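Local coordinates for phosphoenolpyruvate-protein phosphotransferase (Acinetobacter sp., PDB 3CI6) that probably catalyses magnesium-dependent phosphoryl transfer from phosphoenolpyruvate to a histidine of a partner protein, this chain being its GAF domain, at residues 18-23 and 154-159; 10-15 and 147-152; 99-104 and 111-116. All coordinates share one frame; numbering follows the deposited sequence.

Interaction 1: residues 18-23 and 154-159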
# COMPACT_ATOMS: atom_id res chain seq x y z
N GLU B 18 -10.95 -2.42 2.26
CA GLU B 18 -11.93 -2.44 1.19
C GLU B 18 -11.24 -2.53 -0.17
O GLU B 18 -11.69 -3.30 -1.04
CB GLU B 18 -12.85 -1.22 1.27
CG GLU B 18 -14.10 -1.35 0.42
CD GLU B 18 -14.99 -0.11 0.42
OE1 GLU B 18 -14.69 0.90 1.10
OE2 GLU B 18 -16.00 -0.17 -0.31
N ILE B 19 -10.16 -1.80 -0.37
CA ILE B 19 -9.40 -1.93 -1.64
C ILE B 19 -8.82 -3.35 -1.78
O ILE B 19 -8.84 -3.97 -2.86
CB ILE B 19 -8.30 -0.88 -1.74
CG1 ILE B 19 -8.88 0.53 -1.85
CG2 ILE B 19 -7.40 -1.15 -2.96
CD1 ILE B 19 -7.87 1.64 -1.65
N ASN B 20 -8.27 -3.86 -0.68
CA ASN B 20 -7.56 -5.12 -0.70
C ASN B 20 -8.46 -6.27 -1.10
O ASN B 20 -8.01 -7.15 -1.87
CB ASN B 20 -6.86 -5.32 0.63
CG ASN B 20 -6.06 -6.57 0.68
OD1 ASN B 20 -6.42 -7.50 1.40
ND2 ASN B 20 -4.97 -6.64 -0.09
N SER B 21 -9.73 -6.22 -0.68
CA SER B 21 -10.73 -7.27 -0.93
C SER B 21 -11.61 -7.00 -2.14
O SER B 21 -12.63 -7.67 -2.35
CB SER B 21 -11.66 -7.40 0.26
OG SER B 21 -10.96 -7.83 1.40
N SER B 22 -11.26 -5.99 -2.91
CA SER B 22 -11.99 -5.69 -4.14
C SER B 22 -11.51 -6.63 -5.23
O SER B 22 -10.37 -7.06 -5.18
CB SER B 22 -11.81 -4.24 -4.53
OG SER B 22 -10.52 -3.96 -4.96
N VAL B 23 -12.39 -6.88 -6.20
CA VAL B 23 -12.23 -7.95 -7.16
C VAL B 23 -11.48 -7.54 -8.44
O VAL B 23 -11.09 -8.41 -9.22
CB VAL B 23 -13.63 -8.53 -7.56
CG1 VAL B 23 -14.45 -8.87 -6.29
CG2 VAL B 23 -14.41 -7.56 -8.41
N CYS B 154 -1.56 5.22 -2.13
CA CYS B 154 -1.00 5.06 -3.47
C CYS B 154 -0.07 3.83 -3.52
O CYS B 154 0.00 3.11 -4.54
CB CYS B 154 -0.25 6.31 -3.90
SG CYS B 154 -1.33 7.65 -4.40
N ALA B 155 0.66 3.58 -2.43
CA ALA B 155 1.59 2.44 -2.40
C ALA B 155 0.82 1.14 -2.45
O ALA B 155 1.28 0.15 -3.09
CB ALA B 155 2.39 2.51 -1.14
N GLN B 156 -0.35 1.11 -1.84
CA GLN B 156 -1.20 -0.08 -1.95
C GLN B 156 -1.66 -0.26 -3.38
O GLN B 156 -1.57 -1.38 -3.97
CB GLN B 156 -2.42 0.01 -1.06
CG GLN B 156 -3.31 -1.21 -1.21
CD GLN B 156 -4.55 -1.15 -0.38
OE1 GLN B 156 -4.90 -0.10 0.17
NE2 GLN B 156 -5.25 -2.25 -0.29
N LEU B 157 -2.13 0.81 -4.01
CA LEU B 157 -2.61 0.69 -5.39
C LEU B 157 -1.48 0.36 -6.34
O LEU B 157 -1.70 -0.25 -7.37
CB LEU B 157 -3.35 1.93 -5.87
CG LEU B 157 -4.76 2.14 -5.34
CD1 LEU B 157 -5.22 3.47 -5.86
CD2 LEU B 157 -5.73 1.03 -5.69
N SER B 158 -0.26 0.76 -6.00
CA SER B 158 0.84 0.53 -6.95
C SER B 158 0.98 -0.93 -7.34
O SER B 158 1.20 -1.25 -8.53
CB SER B 158 2.14 1.10 -6.41
OG SER B 158 2.70 0.29 -5.41
N GLY B 159 0.84 -1.85 -6.38
CA GLY B 159 0.91 -3.27 -6.68
C GLY B 159 -0.33 -3.84 -7.32
O GLY B 159 -0.21 -4.73 -8.14
O HOH W 1 -4.48 -4.56 -2.12

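Interaction 2: residues 10-15 and 147-152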
# COMPACT_ATOMS: atom_id res chain seq x y z
N ASP B 10 -7.32 4.25 11.76
CA ASP B 10 -8.47 3.36 11.59
C ASP B 10 -9.17 3.62 10.25
O ASP B 10 -9.58 2.68 9.57
CB ASP B 10 -9.50 3.50 12.71
CG ASP B 10 -9.06 2.90 14.02
OD1 ASP B 10 -8.16 2.02 14.03
OD2 ASP B 10 -9.63 3.35 15.06
N THR B 11 -9.32 4.89 9.88
CA THR B 11 -9.92 5.26 8.59
C THR B 11 -9.07 4.71 7.43
O THR B 11 -9.59 4.09 6.49
CB THR B 11 -10.06 6.76 8.51
OG1 THR B 11 -11.02 7.17 9.48
CG2 THR B 11 -10.52 7.21 7.08
N LEU B 12 -7.76 4.90 7.52
CA LEU B 12 -6.86 4.37 6.50
C LEU B 12 -6.99 2.86 6.38
O LEU B 12 -7.13 2.31 5.30
CB LEU B 12 -5.42 4.75 6.84
CG LEU B 12 -4.32 4.20 5.97
CD1 LEU B 12 -4.45 4.60 4.51
CD2 LEU B 12 -2.97 4.73 6.46
N ARG B 13 -6.95 2.16 7.52
CA ARG B 13 -7.10 0.72 7.54
C ARG B 13 -8.41 0.27 6.90
O ARG B 13 -8.41 -0.69 6.14
CB ARG B 13 -7.05 0.24 8.99
CG ARG B 13 -7.21 -1.26 9.08
CD ARG B 13 -7.26 -1.74 10.47
NE ARG B 13 -7.60 -3.17 10.53
CZ ARG B 13 -7.42 -3.92 11.62
NH1 ARG B 13 -6.90 -3.39 12.71
NH2 ARG B 13 -7.77 -5.21 11.61
N ARG B 14 -9.49 0.96 7.20
CA ARG B 14 -10.79 0.61 6.63
C ARG B 14 -10.76 0.68 5.11
O ARG B 14 -11.26 -0.23 4.43
CB ARG B 14 -11.86 1.55 7.17
CG ARG B 14 -13.20 1.23 6.68
CD ARG B 14 -14.30 1.80 7.58
NE ARG B 14 -14.12 3.20 7.95
CZ ARG B 14 -14.19 4.23 7.10
NH1 ARG B 14 -14.01 5.46 7.58
NH2 ARG B 14 -14.42 4.06 5.79
N ILE B 15 -10.17 1.74 4.58
CA ILE B 15 -10.09 1.91 3.13
C ILE B 15 -9.15 0.88 2.53
O ILE B 15 -9.47 0.25 1.52
CB ILE B 15 -9.63 3.33 2.76
CG1 ILE B 15 -10.59 4.36 3.32
CG2 ILE B 15 -9.54 3.47 1.25
CD1 ILE B 15 -10.10 5.82 3.34
N GLU B 147 -0.72 14.13 3.30
CA GLU B 147 0.28 13.57 2.38
C GLU B 147 0.60 12.11 2.73
O GLU B 147 0.64 11.23 1.85
CB GLU B 147 1.57 14.40 2.38
CG GLU B 147 1.39 15.79 1.81
CD GLU B 147 2.69 16.56 1.69
OE1 GLU B 147 3.77 16.04 2.00
OE2 GLU B 147 2.64 17.72 1.20
N SER B 148 0.81 11.84 4.01
CA SER B 148 1.13 10.48 4.45
C SER B 148 0.03 9.49 4.15
O SER B 148 0.30 8.38 3.71
CB SER B 148 1.47 10.47 5.92
OG SER B 148 2.64 11.17 6.21
N PHE B 149 -1.22 9.88 4.38
CA PHE B 149 -2.40 9.09 4.07
C PHE B 149 -2.41 8.71 2.60
O PHE B 149 -2.58 7.55 2.23
CB PHE B 149 -3.62 9.93 4.48
CG PHE B 149 -4.98 9.41 4.05
CD1 PHE B 149 -5.53 8.31 4.66
CD2 PHE B 149 -5.77 10.12 3.14
CE1 PHE B 149 -6.82 7.85 4.34
CE2 PHE B 149 -7.07 9.68 2.82
CZ PHE B 149 -7.57 8.53 3.41
N LEU B 150 -2.25 9.73 1.75
CA LEU B 150 -2.32 9.48 0.31
C LEU B 150 -1.15 8.66 -0.17
O LEU B 150 -1.31 7.82 -1.05
CB LEU B 150 -2.39 10.80 -0.45
CG LEU B 150 -3.65 11.63 -0.19
CD1 LEU B 150 -3.57 12.95 -0.95
CD2 LEU B 150 -4.92 10.85 -0.54
N VAL B 151 0.06 8.94 0.33
CA VAL B 151 1.23 8.12 -0.06
C VAL B 151 0.97 6.64 0.24
O VAL B 151 1.27 5.76 -0.57
CB VAL B 151 2.53 8.66 0.56
CG1 VAL B 151 3.69 7.65 0.45
CG2 VAL B 151 2.88 10.01 -0.05
N THR B 152 0.42 6.35 1.41
CA THR B 152 0.20 4.97 1.82
C THR B 152 -0.84 4.29 0.93
O THR B 152 -0.62 3.17 0.44
CB THR B 152 -0.17 4.92 3.30
OG1 THR B 152 0.88 5.53 4.08
CG2 THR B 152 -0.40 3.43 3.72

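Interaction 3: residues 99-104 and 111-116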
# COMPACT_ATOMS: atom_id res chain seq x y z
N LYS B 99 -1.36 30.49 -8.92
CA LYS B 99 -0.09 31.10 -9.28
C LYS B 99 0.64 30.30 -10.37
O LYS B 99 1.57 30.81 -11.00
CB LYS B 99 0.78 31.27 -8.03
CG LYS B 99 0.19 32.29 -7.08
CD LYS B 99 0.61 32.03 -5.66
CE LYS B 99 0.32 33.22 -4.76
NZ LYS B 99 0.64 32.89 -3.33
N HIS B 100 0.20 29.07 -10.61
CA HIS B 100 0.83 28.19 -11.60
C HIS B 100 -0.17 27.73 -12.66
O HIS B 100 0.10 26.76 -13.35
CB HIS B 100 1.43 26.97 -10.88
CG HIS B 100 2.39 27.34 -9.79
ND1 HIS B 100 3.72 27.57 -10.02
CD2 HIS B 100 2.19 27.56 -8.47
CE1 HIS B 100 4.32 27.91 -8.89
NE2 HIS B 100 3.41 27.90 -7.93
N GLU B 101 -1.29 28.45 -12.79
CA GLU B 101 -2.39 28.01 -13.67
C GLU B 101 -2.07 28.14 -15.16
O GLU B 101 -2.53 27.34 -15.99
CB GLU B 101 -3.68 28.79 -13.36
CG GLU B 101 -4.94 28.12 -13.91
CD GLU B 101 -6.18 28.98 -13.75
OE1 GLU B 101 -6.32 29.66 -12.70
OE2 GLU B 101 -7.04 28.98 -14.68
N ARG B 102 -1.30 29.16 -15.51
CA ARG B 102 -1.13 29.48 -16.93
C ARG B 102 -0.51 28.30 -17.72
O ARG B 102 -0.94 28.01 -18.85
CB ARG B 102 -0.29 30.75 -17.10
CG ARG B 102 -0.00 31.11 -18.54
CD ARG B 102 0.77 32.40 -18.63
NE ARG B 102 -0.06 33.56 -18.34
CZ ARG B 102 0.08 34.39 -17.30
NH1 ARG B 102 -0.76 35.41 -17.19
NH2 ARG B 102 1.02 34.20 -16.37
N PHE B 103 0.49 27.64 -17.12
CA PHE B 103 1.16 26.52 -17.78
C PHE B 103 1.00 25.22 -16.99
O PHE B 103 1.85 24.31 -17.06
CB PHE B 103 2.64 26.85 -18.00
CG PHE B 103 2.86 28.16 -18.76
CD1 PHE B 103 2.81 28.19 -20.14
CD2 PHE B 103 3.11 29.35 -18.07
CE1 PHE B 103 3.01 29.37 -20.83
CE2 PHE B 103 3.30 30.54 -18.76
CZ PHE B 103 3.25 30.56 -20.14
N ALA B 104 -0.10 25.15 -16.25
CA ALA B 104 -0.47 23.93 -15.50
C ALA B 104 -0.95 22.81 -16.41
O ALA B 104 -0.94 21.63 -16.02
CB ALA B 104 -1.56 24.26 -14.48
N GLU B 111 -15.84 23.51 -17.02
CA GLU B 111 -15.79 24.94 -16.69
C GLU B 111 -15.00 25.24 -15.42
O GLU B 111 -14.29 26.25 -15.35
CB GLU B 111 -17.21 25.50 -16.49
CG GLU B 111 -18.26 25.08 -17.52
CD GLU B 111 -17.97 25.57 -18.92
OE1 GLU B 111 -17.01 26.35 -19.12
OE2 GLU B 111 -18.72 25.17 -19.83
N GLU B 112 -15.13 24.35 -14.43
CA GLU B 112 -14.67 24.59 -13.05
C GLU B 112 -13.19 24.93 -12.94
O GLU B 112 -12.37 24.42 -13.70
CB GLU B 112 -14.96 23.35 -12.19
CG GLU B 112 -16.41 22.82 -12.24
CD GLU B 112 -17.24 23.17 -11.01
OE1 GLU B 112 -16.99 24.23 -10.38
OE2 GLU B 112 -18.13 22.38 -10.66
N ILE B 113 -12.85 25.80 -11.98
CA ILE B 113 -11.46 26.15 -11.67
C ILE B 113 -11.12 25.65 -10.26
O ILE B 113 -11.88 25.84 -9.29
CB ILE B 113 -11.21 27.69 -11.80
CG1 ILE B 113 -9.75 28.01 -12.14
CG2 ILE B 113 -11.60 28.44 -10.53
CD1 ILE B 113 -9.60 29.26 -13.00
N TYR B 114 -9.99 24.97 -10.16
CA TYR B 114 -9.54 24.44 -8.89
C TYR B 114 -8.24 25.10 -8.50
O TYR B 114 -7.20 24.86 -9.12
CB TYR B 114 -9.36 22.91 -8.98
CG TYR B 114 -10.64 22.20 -9.35
CD1 TYR B 114 -11.65 22.07 -8.45
CD2 TYR B 114 -10.80 21.62 -10.61
CE1 TYR B 114 -12.85 21.45 -8.79
CE2 TYR B 114 -11.98 20.97 -10.96
CZ TYR B 114 -13.00 20.89 -10.04
OH TYR B 114 -14.20 20.27 -10.36
N ASN B 115 -8.27 25.88 -7.43
CA ASN B 115 -7.12 26.65 -7.00
C ASN B 115 -6.25 25.97 -5.99
O ASN B 115 -5.31 26.57 -5.49
CB ASN B 115 -7.57 28.01 -6.48
CG ASN B 115 -8.10 28.89 -7.59
OD1 ASN B 115 -7.50 28.96 -8.67
ND2 ASN B 115 -9.25 29.47 -7.38
N SER B 116 -6.54 24.71 -5.67
CA SER B 116 -5.61 23.88 -4.90
C SER B 116 -5.36 22.58 -5.67
O SER B 116 -6.26 22.05 -6.31
CB SER B 116 -6.16 23.58 -3.51
OG SER B 116 -7.06 22.49 -3.57

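Interaction 1: residues 18-23 and 154-159
I19 and Q156 make most of this contact, where the end of helix 7-20 lies beside the middle of helix 144-167. CG2 of I19 is 3.6 Å from NE2 of Q156, and CD1 of I19 approaches OE1 of Q156 at 3.9 Å. The isoleucine methyls thus pack on the terminal amide in van der Waals contact, and the two side chains meet at a slant. Q156 runs nearly straight from its helix, with CG opposite the backbone N (chi1 178°), and this carries the amide across to I19. L157 adds an apolar touch, its CD2 3.9 Å from CG2 of I19. This touch is less certain, because L157 has two conformers.

The polar part has no direct hydrogen bond across the segments. N of N20 and NE2 of Q156 are 3.4 Å apart, but both are donors. A water joins the side chains instead. It accepts from ND2 of N20 at 2.9 Å and from NE2 of Q156 at 3.0 Å. NE2 of Q156 also bonds to the carbonyl of V16, and ND2 of N20 to the carbonyl of M123 in the second subunit. OE1 of Q156 is buried with no modelled partner.

Just past the helix end, OG (2.7 Å) and N of S22 both donate to O of I19; OG of S22 also bonds to OG of S28. The second subunit reaches this region too: its Q156 donates to O of A155. The arrangement is that of a GAF domain whose first and last helices pack side by side and share in a dimer interface.

Interaction 2: residues 10-15 and 147-152
L12 meets F149 and T152 where helices 7-20 and 144-167 of the GAF domain run side by side. The two short helical segments are near parallel, with an angle of 19° between their N-to-C directions. Their axes come within 11.0 Å.

The CB of L12 is 4.2 Å from CD1 of F149. With CG trans to the backbone N (chi1 175°), the chain forks toward the other helix. CD1 of L12 takes one prong obliquely to the phenyl ring, 3.9 Å from CD1 of F149 and almost as near CE1. CD2 of L12 takes the other prong to T152, 4.0 Å from its CG2. The side chains of L12 and F149 run past each other in opposite directions, whereas L12 and T152 meet at about a right angle.

I15 comes to the same ring one turn later. Its CD1 lies at the ring edge, close to the ring plane, 3.7 Å from CZ of F149. F149 is therefore touched by two apolar tips of one helix. It also packs on A39 of helix 25-40, and L12 touches L9 of the second subunit.

T152 turns its methyl to L12 and keeps its hydroxyl for its own helix. OG1 of T152 donates to O of S148 at 2.9 Å, while the backbone N of T152 reaches that oxygen from the opposite face of the carbonyl plane.

Interaction 3: residues 99-104 and 111-116
E101 opens a type I beta turn that ends at A104, and its CA lies 8.3 Å from the CA of N115 in the irregular segment 111-116. The turn is closed by a weak bond from N of A104 to O of E101.

Across the gap, the carboxylate of E101 meets the tip of I113. CD1 of I113 is 3.1 Å from OE2 of E101 and 3.3 Å from OE1, nearer to both oxygens than to CD at 3.5 Å. The methyl therefore faces the pair of oxygens. The approach is short for a methyl and a carboxylate oxygen, so its detail is doubtful; no hydrogen bond crosses the segments. E101 extends fully beyond CG, which brings the carboxylate over to I113. The two side chains cross at about a right angle. N115 stays farther off, with its OD1 4.3 Å from OE1 of E101.

Farther along, N115 shares backbone hydrogen bonds with A97 and K137, and OG of S116 bonds to ND2 of N136. Strand 116-124 begins here. The contact is a small surface one within the irregular connection from strand 92-94 to strand 116-124 of the GAF domain sheet.

Interactions 1 and 2 are successive parts of one seam. Both join helix 7-20 to helix 144-167, their centres are about 11 Å apart, and both touch the second subunit. Interaction 3 lies elsewhere, in a loop on the edge of the sheet. Its centre is about 30 Å from that of interaction 1 and about 27 Å from that of interaction 2, and no other chain of the assembly touches it. In sequence it is nested inside the long loops closed by the two helix contacts. The bound 1-ethoxy-2-(2-ethoxyethoxy)ethane is about 11 Å from the side chain of L157 of interaction 1.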